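Local coordinates for protein putative agmatine deiminase (Streptococcus mutans, PDB 2EWO) that probably catalyses the hydrolytic deimination of agmatine to N-carbamoylputrescine and ammonia, as a member of the guanidine-modifying enzyme superfamily, at residues A[19-27]-A[309-317]; A[167-178]-A[202-213]. All coordinates share one frame; numbering follows the deposited sequence.

Contact 1: residues A[19-27]-A[309-317]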
loop_
_atom_site.group_PDB
_atom_site.type_symbol
_atom_site.label_atom_id
_atom_site.label_comp_id
_atom_site.label_asym_id
_atom_site.label_seq_id
_atom_site.Cartn_x
_atom_site.Cartn_y
_atom_site.Cartn_z
ATOM N N GLY A 19 -15.168 31.280 16.681
ATOM C CA GLY A 19 -16.236 31.135 15.715
ATOM C C GLY A 19 -15.763 30.880 14.299
ATOM O O GLY A 19 -14.803 31.488 13.820
ATOM N N GLU A 20 -16.461 29.979 13.620
ATOM C CA GLU A 20 -16.127 29.617 12.249
ATOM C C GLU A 20 -15.917 30.843 11.366
ATOM O O GLU A 20 -15.074 30.842 10.464
ATOM C CB GLU A 20 -17.233 28.735 11.670
ATOM C CG GLU A 20 -16.839 28.008 10.393
ATOM C CD GLU A 20 -17.773 26.843 10.062
ATOM O OE1 GLU A 20 -17.894 25.911 10.906
ATOM O OE2 GLU A 20 -18.378 26.865 8.956
ATOM N N PHE A 21 -16.683 31.889 11.646
ATOM C CA PHE A 21 -16.623 33.135 10.898
ATOM C C PHE A 21 -15.381 33.982 11.164
ATOM O O PHE A 21 -14.951 34.741 10.292
ATOM C CB PHE A 21 -17.877 33.951 11.191
ATOM C CG PHE A 21 -18.321 33.894 12.631
ATOM C CD1 PHE A 21 -17.679 34.645 13.607
ATOM C CD2 PHE A 21 -19.400 33.096 13.003
ATOM C CE1 PHE A 21 -18.111 34.599 14.932
ATOM C CE2 PHE A 21 -19.833 33.045 14.320
ATOM C CZ PHE A 21 -19.192 33.794 15.285
ATOM N N GLU A 22 -14.804 33.854 12.358
ATOM C CA GLU A 22 -13.615 34.628 12.699
ATOM C C GLU A 22 -12.524 34.475 11.640
ATOM O O GLU A 22 -12.608 33.605 10.770
ATOM C CB GLU A 22 -13.096 34.225 14.085
ATOM C CG GLU A 22 -14.073 34.546 15.215
ATOM C CD GLU A 22 -13.457 34.414 16.606
ATOM O OE1 GLU A 22 -12.367 34.989 16.839
ATOM O OE2 GLU A 22 -14.068 33.749 17.477
ATOM N N LYS A 23 -11.510 35.339 11.708
ATOM C CA LYS A 23 -10.413 35.311 10.744
ATOM C C LYS A 23 -9.663 33.990 10.788
ATOM O O LYS A 23 -9.375 33.437 11.861
ATOM C CB LYS A 23 -9.445 36.471 10.985
ATOM C CG LYS A 23 -8.305 36.563 9.962
ATOM C CD LYS A 23 -7.344 37.717 10.305
ATOM C CE LYS A 23 -6.097 37.754 9.426
ATOM N NZ LYS A 23 -5.137 38.797 9.901
ATOM N N GLN A 24 -9.335 33.497 9.601
ATOM C CA GLN A 24 -8.660 32.222 9.482
ATOM C C GLN A 24 -7.545 32.202 8.456
ATOM O O GLN A 24 -7.659 32.813 7.404
ATOM C CB GLN A 24 -9.690 31.144 9.151
ATOM C CG GLN A 24 -10.527 31.420 7.928
ATOM C CD GLN A 24 -11.710 30.486 7.830
ATOM O OE1 GLN A 24 -12.561 30.438 8.725
ATOM N NE2 GLN A 24 -11.774 29.733 6.744
ATOM N N LYS A 25 -6.473 31.476 8.772
ATOM C CA LYS A 25 -5.309 31.354 7.905
ATOM C C LYS A 25 -5.512 30.544 6.631
ATOM O O LYS A 25 -4.981 30.914 5.587
ATOM C CB LYS A 25 -4.140 30.763 8.689
ATOM C CG LYS A 25 -2.931 30.433 7.824
ATOM C CD LYS A 25 -1.754 30.028 8.679
ATOM C CE LYS A 25 -0.533 29.699 7.853
ATOM N NZ LYS A 25 0.674 29.625 8.737
ATOM N N GLN A 26 -6.258 29.443 6.704
ATOM C CA GLN A 26 -6.487 28.603 5.525
ATOM C C GLN A 26 -7.538 27.552 5.786
ATOM O O GLN A 26 -8.173 27.537 6.838
ATOM C CB GLN A 26 -5.200 27.886 5.133
ATOM C CG GLN A 26 -4.578 27.131 6.299
ATOM C CD GLN A 26 -3.345 26.346 5.917
ATOM O OE1 GLN A 26 -2.489 26.071 6.764
ATOM N NE2 GLN A 26 -3.248 25.965 4.642
ATOM N N ILE A 27 -7.706 26.667 4.813
ATOM C CA ILE A 27 -8.663 25.589 4.946
ATOM C C ILE A 27 -8.082 24.248 4.553
ATOM O O ILE A 27 -7.371 24.127 3.559
ATOM C CB ILE A 27 -9.914 25.836 4.105
ATOM C CG1 ILE A 27 -10.784 26.880 4.801
ATOM C CG2 ILE A 27 -10.695 24.532 3.916
ATOM C CD1 ILE A 27 -11.990 27.274 3.992
ATOM N N LEU A 309 -27.561 24.304 4.284
ATOM C CA LEU A 309 -26.959 24.723 5.535
ATOM C C LEU A 309 -25.513 24.232 5.584
ATOM O O LEU A 309 -24.727 24.633 6.452
ATOM C CB LEU A 309 -27.766 24.159 6.703
ATOM C CG LEU A 309 -27.803 24.977 7.998
ATOM C CD1 LEU A 309 -26.467 24.890 8.720
ATOM C CD2 LEU A 309 -28.163 26.426 7.678
ATOM N N ASN A 310 -25.163 23.365 4.639
ATOM C CA ASN A 310 -23.813 22.810 4.538
ATOM C C ASN A 310 -22.904 23.766 3.777
ATOM O O ASN A 310 -22.434 23.458 2.685
ATOM C CB ASN A 310 -23.858 21.450 3.815
ATOM C CG ASN A 310 -24.048 20.284 4.767
ATOM O OD1 ASN A 310 -23.075 19.753 5.320
ATOM N ND2 ASN A 310 -25.302 19.889 4.977
ATOM N N PHE A 311 -22.671 24.934 4.356
ATOM C CA PHE A 311 -21.810 25.924 3.720
ATOM C C PHE A 311 -20.599 26.239 4.618
ATOM O O PHE A 311 -20.657 26.117 5.854
ATOM C CB PHE A 311 -22.623 27.205 3.374
ATOM C CG PHE A 311 -23.359 27.803 4.551
ATOM C CD1 PHE A 311 -22.717 28.684 5.413
ATOM C CD2 PHE A 311 -24.665 27.416 4.844
ATOM C CE1 PHE A 311 -23.355 29.163 6.548
ATOM C CE2 PHE A 311 -25.309 27.890 5.981
ATOM C CZ PHE A 311 -24.650 28.762 6.833
ATOM N N LEU A 312 -19.494 26.618 3.987
ATOM C CA LEU A 312 -18.289 26.937 4.733
ATOM C C LEU A 312 -18.177 28.452 4.855
ATOM O O LEU A 312 -18.454 29.182 3.901
ATOM C CB LEU A 312 -17.050 26.350 4.033
ATOM C CG LEU A 312 -15.736 26.244 4.835
ATOM C CD1 LEU A 312 -15.159 27.612 5.053
ATOM C CD2 LEU A 312 -15.984 25.552 6.177
ATOM N N ILE A 313 -17.789 28.909 6.043
ATOM C CA ILE A 313 -17.634 30.330 6.335
ATOM C C ILE A 313 -16.168 30.764 6.369
ATOM O O ILE A 313 -15.562 30.815 7.440
ATOM C CB ILE A 313 -18.260 30.696 7.708
ATOM C CG1 ILE A 313 -19.752 30.370 7.710
ATOM C CG2 ILE A 313 -18.040 32.173 8.009
ATOM C CD1 ILE A 313 -20.542 31.069 6.609
ATOM N N VAL A 314 -15.588 31.065 5.212
ATOM C CA VAL A 314 -14.204 31.523 5.194
ATOM C C VAL A 314 -14.268 33.019 5.533
ATOM O O VAL A 314 -15.355 33.554 5.790
ATOM C CB VAL A 314 -13.560 31.326 3.803
ATOM C CG1 VAL A 314 -13.898 29.953 3.282
ATOM C CG2 VAL A 314 -14.027 32.396 2.837
ATOM N N ASN A 315 -13.119 33.688 5.570
ATOM C CA ASN A 315 -13.122 35.115 5.850
ATOM C C ASN A 315 -13.298 35.859 4.526
ATOM O O ASN A 315 -12.587 35.603 3.544
ATOM C CB ASN A 315 -11.837 35.549 6.579
ATOM C CG ASN A 315 -10.568 34.998 5.943
ATOM O OD1 ASN A 315 -10.363 35.097 4.728
ATOM N ND2 ASN A 315 -9.700 34.426 6.772
ATOM N N GLY A 316 -14.291 36.747 4.500
ATOM C CA GLY A 316 -14.590 37.516 3.304
ATOM C C GLY A 316 -15.182 36.695 2.163
ATOM O O GLY A 316 -15.037 37.057 0.996
ATOM N N GLY A 317 -15.851 35.591 2.490
ATOM C CA GLY A 317 -16.435 34.758 1.454
ATOM C C GLY A 317 -17.252 33.586 1.975
ATOM O O GLY A 317 -17.104 33.166 3.121
#

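Contact 2: residues A[167-178]-A[202-213]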
loop_
_atom_site.group_PDB
_atom_site.type_symbol
_atom_site.label_atom_id
_atom_site.label_comp_id
_atom_site.label_asym_id
_atom_site.label_seq_id
_atom_site.Cartn_x
_atom_site.Cartn_y
_atom_site.Cartn_z
ATOM N N VAL A 167 -20.121 26.336 17.136
ATOM C CA VAL A 167 -19.811 27.265 18.213
ATOM C C VAL A 167 -19.799 28.743 17.830
ATOM O O VAL A 167 -19.573 29.109 16.678
ATOM C CB VAL A 167 -18.435 26.912 18.822
ATOM C CG1 VAL A 167 -18.221 27.673 20.113
ATOM C CG2 VAL A 167 -18.346 25.426 19.057
ATOM N N ASP A 168 -20.058 29.580 18.826
ATOM C CA ASP A 168 -20.038 31.019 18.649
ATOM C C ASP A 168 -18.934 31.523 19.588
ATOM O O ASP A 168 -18.711 30.956 20.666
ATOM C CB ASP A 168 -21.405 31.642 19.004
ATOM C CG ASP A 168 -21.695 31.651 20.508
ATOM O OD1 ASP A 168 -21.836 30.572 21.114
ATOM O OD2 ASP A 168 -21.788 32.754 21.081
ATOM N N GLY A 169 -18.230 32.569 19.165
ATOM C CA GLY A 169 -17.152 33.114 19.972
ATOM C C GLY A 169 -17.207 32.830 21.467
ATOM O O GLY A 169 -16.260 32.271 22.022
ATOM N N GLU A 170 -18.314 33.191 22.120
ATOM C CA GLU A 170 -18.442 32.994 23.567
ATOM C C GLU A 170 -19.156 31.738 24.059
ATOM O O GLU A 170 -20.086 31.238 23.431
ATOM C CB GLU A 170 -19.082 34.227 24.222
ATOM C CG GLU A 170 -20.181 34.911 23.406
ATOM C CD GLU A 170 -19.640 36.003 22.477
ATOM O OE1 GLU A 170 -18.844 35.677 21.567
ATOM O OE2 GLU A 170 -20.010 37.186 22.662
ATOM N N GLY A 171 -18.689 31.258 25.211
ATOM C CA GLY A 171 -19.198 30.056 25.861
ATOM C C GLY A 171 -20.504 29.389 25.464
ATOM O O GLY A 171 -21.357 29.139 26.314
ATOM N N THR A 172 -20.669 29.068 24.190
ATOM C CA THR A 172 -21.897 28.416 23.767
ATOM C C THR A 172 -21.659 27.552 22.547
ATOM O O THR A 172 -20.933 27.941 21.637
ATOM C CB THR A 172 -22.997 29.441 23.438
ATOM O OG1 THR A 172 -23.244 30.269 24.582
ATOM C CG2 THR A 172 -24.291 28.726 23.056
ATOM N N VAL A 173 -22.269 26.377 22.528
ATOM C CA VAL A 173 -22.106 25.483 21.399
ATOM C C VAL A 173 -23.450 24.877 21.036
ATOM O O VAL A 173 -24.350 24.798 21.875
ATOM C CB VAL A 173 -21.097 24.364 21.727
ATOM C CG1 VAL A 173 -21.588 23.542 22.909
ATOM C CG2 VAL A 173 -20.878 23.494 20.511
ATOM N N LEU A 174 -23.591 24.468 19.780
ATOM C CA LEU A 174 -24.828 23.861 19.296
ATOM C C LEU A 174 -24.672 22.379 18.960
ATOM O O LEU A 174 -24.215 22.040 17.868
ATOM C CB LEU A 174 -25.320 24.598 18.046
ATOM C CG LEU A 174 -26.053 25.921 18.260
ATOM C CD1 LEU A 174 -26.372 26.582 16.914
ATOM C CD2 LEU A 174 -27.325 25.642 19.040
ATOM N N VAL A 175 -25.057 21.499 19.884
ATOM C CA VAL A 175 -24.969 20.053 19.646
ATOM C C VAL A 175 -26.354 19.471 19.357
ATOM O O VAL A 175 -27.367 20.106 19.636
ATOM C CB VAL A 175 -24.375 19.289 20.858
ATOM C CG1 VAL A 175 -22.995 19.832 21.197
ATOM C CG2 VAL A 175 -25.318 19.387 22.049
ATOM N N THR A 176 -26.388 18.262 18.805
ATOM C CA THR A 176 -27.638 17.587 18.460
ATOM C C THR A 176 -27.757 16.269 19.252
ATOM O O THR A 176 -27.166 15.267 18.870
ATOM C CB THR A 176 -27.676 17.337 16.916
ATOM O OG1 THR A 176 -28.640 16.329 16.601
ATOM C CG2 THR A 176 -26.297 16.928 16.402
ATOM N N GLU A 177 -28.518 16.264 20.348
ATOM C CA GLU A 177 -28.637 15.063 21.190
ATOM C C GLU A 177 -28.953 13.747 20.490
ATOM O O GLU A 177 -28.578 12.684 20.980
ATOM C CB GLU A 177 -29.649 15.295 22.315
ATOM C CG GLU A 177 -31.005 15.766 21.839
ATOM C CD GLU A 177 -31.848 16.376 22.952
ATOM O OE1 GLU A 177 -31.663 15.997 24.143
ATOM O OE2 GLU A 177 -32.706 17.234 22.611
HETATM N N MSE A 178 -29.641 13.808 19.355
HETATM C CA MSE A 178 -29.967 12.585 18.622
HETATM C C MSE A 178 -28.685 11.901 18.106
HETATM O O MSE A 178 -28.722 10.770 17.610
HETATM C CB MSE A 178 -30.902 12.900 17.447
HETATM C CG MSE A 178 -31.386 11.664 16.692
HETATM SE SE MSE A 178 -30.884 11.660 14.804
HETATM C CE MSE A 178 -32.675 11.663 14.022
ATOM N N LEU A 202 -13.957 23.133 24.571
ATOM C CA LEU A 202 -14.465 24.178 23.685
ATOM C C LEU A 202 -14.531 25.507 24.433
ATOM O O LEU A 202 -14.458 26.583 23.835
ATOM C CB LEU A 202 -15.856 23.796 23.169
ATOM C CG LEU A 202 -15.927 22.980 21.884
ATOM C CD1 LEU A 202 -14.867 21.908 21.901
ATOM C CD2 LEU A 202 -17.318 22.380 21.734
ATOM N N ASN A 203 -14.648 25.412 25.752
ATOM C CA ASN A 203 -14.743 26.576 26.619
ATOM C C ASN A 203 -16.121 27.212 26.468
ATOM O O ASN A 203 -16.258 28.430 26.414
ATOM C CB ASN A 203 -13.646 27.590 26.285
ATOM C CG ASN A 203 -12.828 27.974 27.501
ATOM O OD1 ASN A 203 -11.884 28.752 27.401
ATOM N ND2 ASN A 203 -13.187 27.428 28.659
ATOM N N CYS A 204 -17.137 26.359 26.397
ATOM C CA CYS A 204 -18.518 26.793 26.253
ATOM C C CYS A 204 -19.247 26.617 27.577
ATOM O O CYS A 204 -19.514 25.493 27.998
ATOM C CB CYS A 204 -19.229 25.966 25.174
ATOM S SG CYS A 204 -18.614 26.184 23.483
ATOM N N VAL A 205 -19.569 27.728 28.233
ATOM C CA VAL A 205 -20.270 27.676 29.510
ATOM C C VAL A 205 -21.735 27.234 29.368
ATOM O O VAL A 205 -22.434 27.052 30.369
ATOM C CB VAL A 205 -20.188 29.045 30.255
ATOM C CG1 VAL A 205 -18.801 29.224 30.874
ATOM C CG2 VAL A 205 -20.468 30.192 29.293
ATOM N N LYS A 206 -22.195 27.050 28.131
ATOM C CA LYS A 206 -23.569 26.608 27.894
ATOM C C LYS A 206 -23.735 25.782 26.626
ATOM O O LYS A 206 -23.223 26.145 25.570
ATOM C CB LYS A 206 -24.522 27.798 27.821
ATOM C CG LYS A 206 -25.972 27.381 27.609
ATOM C CD LYS A 206 -26.901 28.573 27.591
ATOM C CE LYS A 206 -28.360 28.137 27.561
ATOM N NZ LYS A 206 -29.265 29.317 27.579
ATOM N N VAL A 207 -24.558 24.685 26.724
ATOM C CA VAL A 207 -24.735 23.815 25.551
ATOM C C VAL A 207 -26.226 23.716 25.193
ATOM O O VAL A 207 -27.047 23.245 25.995
ATOM C CB VAL A 207 -24.186 22.415 25.857
ATOM C CG1 VAL A 207 -24.688 21.851 27.189
ATOM C CG2 VAL A 207 -24.565 21.378 24.799
ATOM N N LEU A 208 -26.530 24.176 23.982
ATOM C CA LEU A 208 -27.902 24.166 23.421
ATOM C C LEU A 208 -28.162 22.821 22.740
ATOM O O LEU A 208 -27.451 22.426 21.808
ATOM C CB LEU A 208 -28.049 25.274 22.376
ATOM C CG LEU A 208 -28.400 26.634 22.982
ATOM C CD1 LEU A 208 -27.442 27.056 24.097
ATOM C CD2 LEU A 208 -28.367 27.768 21.955
ATOM N N TRP A 209 -29.191 22.136 23.201
ATOM C CA TRP A 209 -29.492 20.784 22.706
ATOM C C TRP A 209 -30.689 20.728 21.755
ATOM O O TRP A 209 -31.842 20.541 22.192
ATOM C CB TRP A 209 -29.807 19.850 23.874
ATOM C CG TRP A 209 -28.593 19.589 24.766
ATOM C CD1 TRP A 209 -28.193 20.319 25.814
ATOM C CD2 TRP A 209 -27.685 18.508 24.615
ATOM N NE1 TRP A 209 -27.021 19.690 26.342
ATOM C CE2 TRP A 209 -26.744 18.627 25.627
ATOM C CE3 TRP A 209 -27.587 17.441 23.714
ATOM C CZ2 TRP A 209 -25.693 17.720 25.807
ATOM C CZ3 TRP A 209 -26.523 16.535 23.898
ATOM C CH2 TRP A 209 -25.620 16.669 24.897
ATOM N N VAL A 210 -30.378 20.882 20.466
ATOM C CA VAL A 210 -31.385 20.706 19.423
ATOM C C VAL A 210 -31.742 19.284 19.488
ATOM O O VAL A 210 -30.973 18.452 19.987
ATOM C CB VAL A 210 -30.886 21.030 18.036
ATOM C CG1 VAL A 210 -31.867 20.565 16.947
ATOM C CG2 VAL A 210 -30.704 22.525 17.821
ATOM N N LYS A 211 -32.845 18.940 18.970
ATOM C CA LYS A 211 -33.233 17.631 19.345
ATOM C C LYS A 211 -33.611 16.585 18.324
ATOM O O LYS A 211 -34.242 15.613 18.689
ATOM C CB LYS A 211 -34.473 17.652 20.244
ATOM C CG LYS A 211 -34.817 16.203 20.753
ATOM C CD LYS A 211 -36.241 15.926 21.589
ATOM C CE LYS A 211 -36.484 14.470 22.051
ATOM N NZ LYS A 211 -37.647 14.339 22.913
ATOM N N ASP A 212 -33.310 16.675 17.105
ATOM C CA ASP A 212 -33.561 15.572 16.128
ATOM C C ASP A 212 -32.791 16.088 14.964
ATOM O O ASP A 212 -32.526 17.293 14.906
ATOM C CB ASP A 212 -35.077 15.337 15.806
ATOM C CG ASP A 212 -35.721 14.042 16.407
ATOM O OD1 ASP A 212 -36.211 14.068 17.605
ATOM O OD2 ASP A 212 -35.802 12.935 15.728
ATOM N N GLY A 213 -32.403 15.253 14.072
ATOM C CA GLY A 213 -31.615 15.734 12.937
ATOM C C GLY A 213 -32.179 15.171 11.657
ATOM O O GLY A 213 -33.044 14.292 11.678
#

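Contact 1: residues A[19-27]-A[309-317]
Ile27 and Leu312 meet tip to tip, CD1 of Ile27 standing 3.4 Å from CD1 of Leu312. The same CD1 of Ile27 also reaches Val314 CG1, at 3.4 Å, with the two side chains crossing at about a right angle. An extended chain beyond CG1 (chi2 175°) carries the methyl of Ile27 to both partners. Further along, Ile313 turns its CG2 branch to Phe21, 3.6 Å from Phe21 CB, while the Phe21 ring itself leads off and lays one face over Gly19 CA. The extended Glu20 side chain crosses Ile313 at about a right angle, its OE2 ending 3.9 Å from Leu312 CD2. Asn315 ND2 donates a weak bond to Gln24 O over 2.7 Å, with an angle of 125° at the hydrogen. With CG between its own N and carbonyl carbon (chi1 47°), Asn315 points ND2 at the Gln24 backbone, the two side chains crossing at a slant.

Behind this first shell, a type I turn from Gly19 to Glu22 shapes the start of 19-27. Glu22 OE2 accepts Gly19 N at 2.8 Å, from above the carboxylate plane, and also pairs with Arg16 in a salt bridge. Helix 43-57 places Ile56 against both Ile27 and Val314, and Arg342 takes the carbonyl of Val314. The contact thus joins strand 24-29 to the weakly bonded strand 312-314 of another sheet, and its chemistry is mixed: an apolar patch of Ile27, Leu312 and Val314 lies beside a polar margin of Glu20, Gln24 and Asn315.

Contact 2: residues A[167-178]-A[202-213]
The indole of Trp209 carries two valine methyls on one face: Val175 CG2, 3.5 Å from the centroid of the six-membered ring and 15° off its normal, in a CH-pi contact, and Val207 CG2, offset toward the rim. Glu177 CA lies in the ring plane at the edge, and its CB approaches CE3 of Trp209 obliquely. Beyond the two segments, NE1 of Trp209 is bonded to Glu195, and Lys191 makes a cation-pi contact with the indole; the indole thus ties the sheet to helix 191-202, on which both residues lie.

Strands 172-176 and 206-210 run parallel, 25° apart, in the alternating pattern of parallel sheet. Val173 N donates to Lys206 O, Leu208 N to Val173 O at 3.1 Å, Val175 N to Leu208 O, and Val210 N to Val175 O. The pairing trails off in weak bonds at either end, Lys206 N to Gly171 O and Glu177 N to Val210 O. Helix 191-202 links these neighbouring strands, making a beta-alpha-beta crossover, and strand 165-168 adds an antiparallel partner on the far side of 172-176.

On the face bearing Trp209, Val173 CB sits 3.5 Å from Cys204 SG, while its CG2, placed anti to the backbone N, meets Leu202 CD2 at 3.9 Å. Val167 CG1 comes to the same sulfur. The other face is filled by Leu174, whose CD2 presses on Leu208 CB at 3.4 Å, and by Thr172 CG2 against Leu208 CD1; Phe229 touches both Thr172 and Leu174 there. Polar ends on this face are bonded outward: Thr176 OG1 to Gly221 O, and Lys206 NZ to Thr262 O. Past the strands, the CE methyl of selenomethionine Met178 reaches Gly213 O, at 3.5 Å.

In the fold
Contact 2 is nested within the loop that contact 1 closes: 19-27 comes first, then 167-178 and 202-213, and 309-317 last. Their centres lie about 18 Å apart; contact 1 bridges two sheets, and contact 2 lies within a third. They nevertheless touch, Phe21 CZ and Glu22 OE2 both packing near Gly169 in the turn between strands 165-168 and 172-176. Arg16, the partner of Glu22, also bonds to the carbonyl of Gly169. Contact 1 brings early and late parts of the chain together, whereas contact 2 pairs two strands joined by a short crossover, an arrangement consistent with the closed, propeller-like pentein fold of this enzyme family.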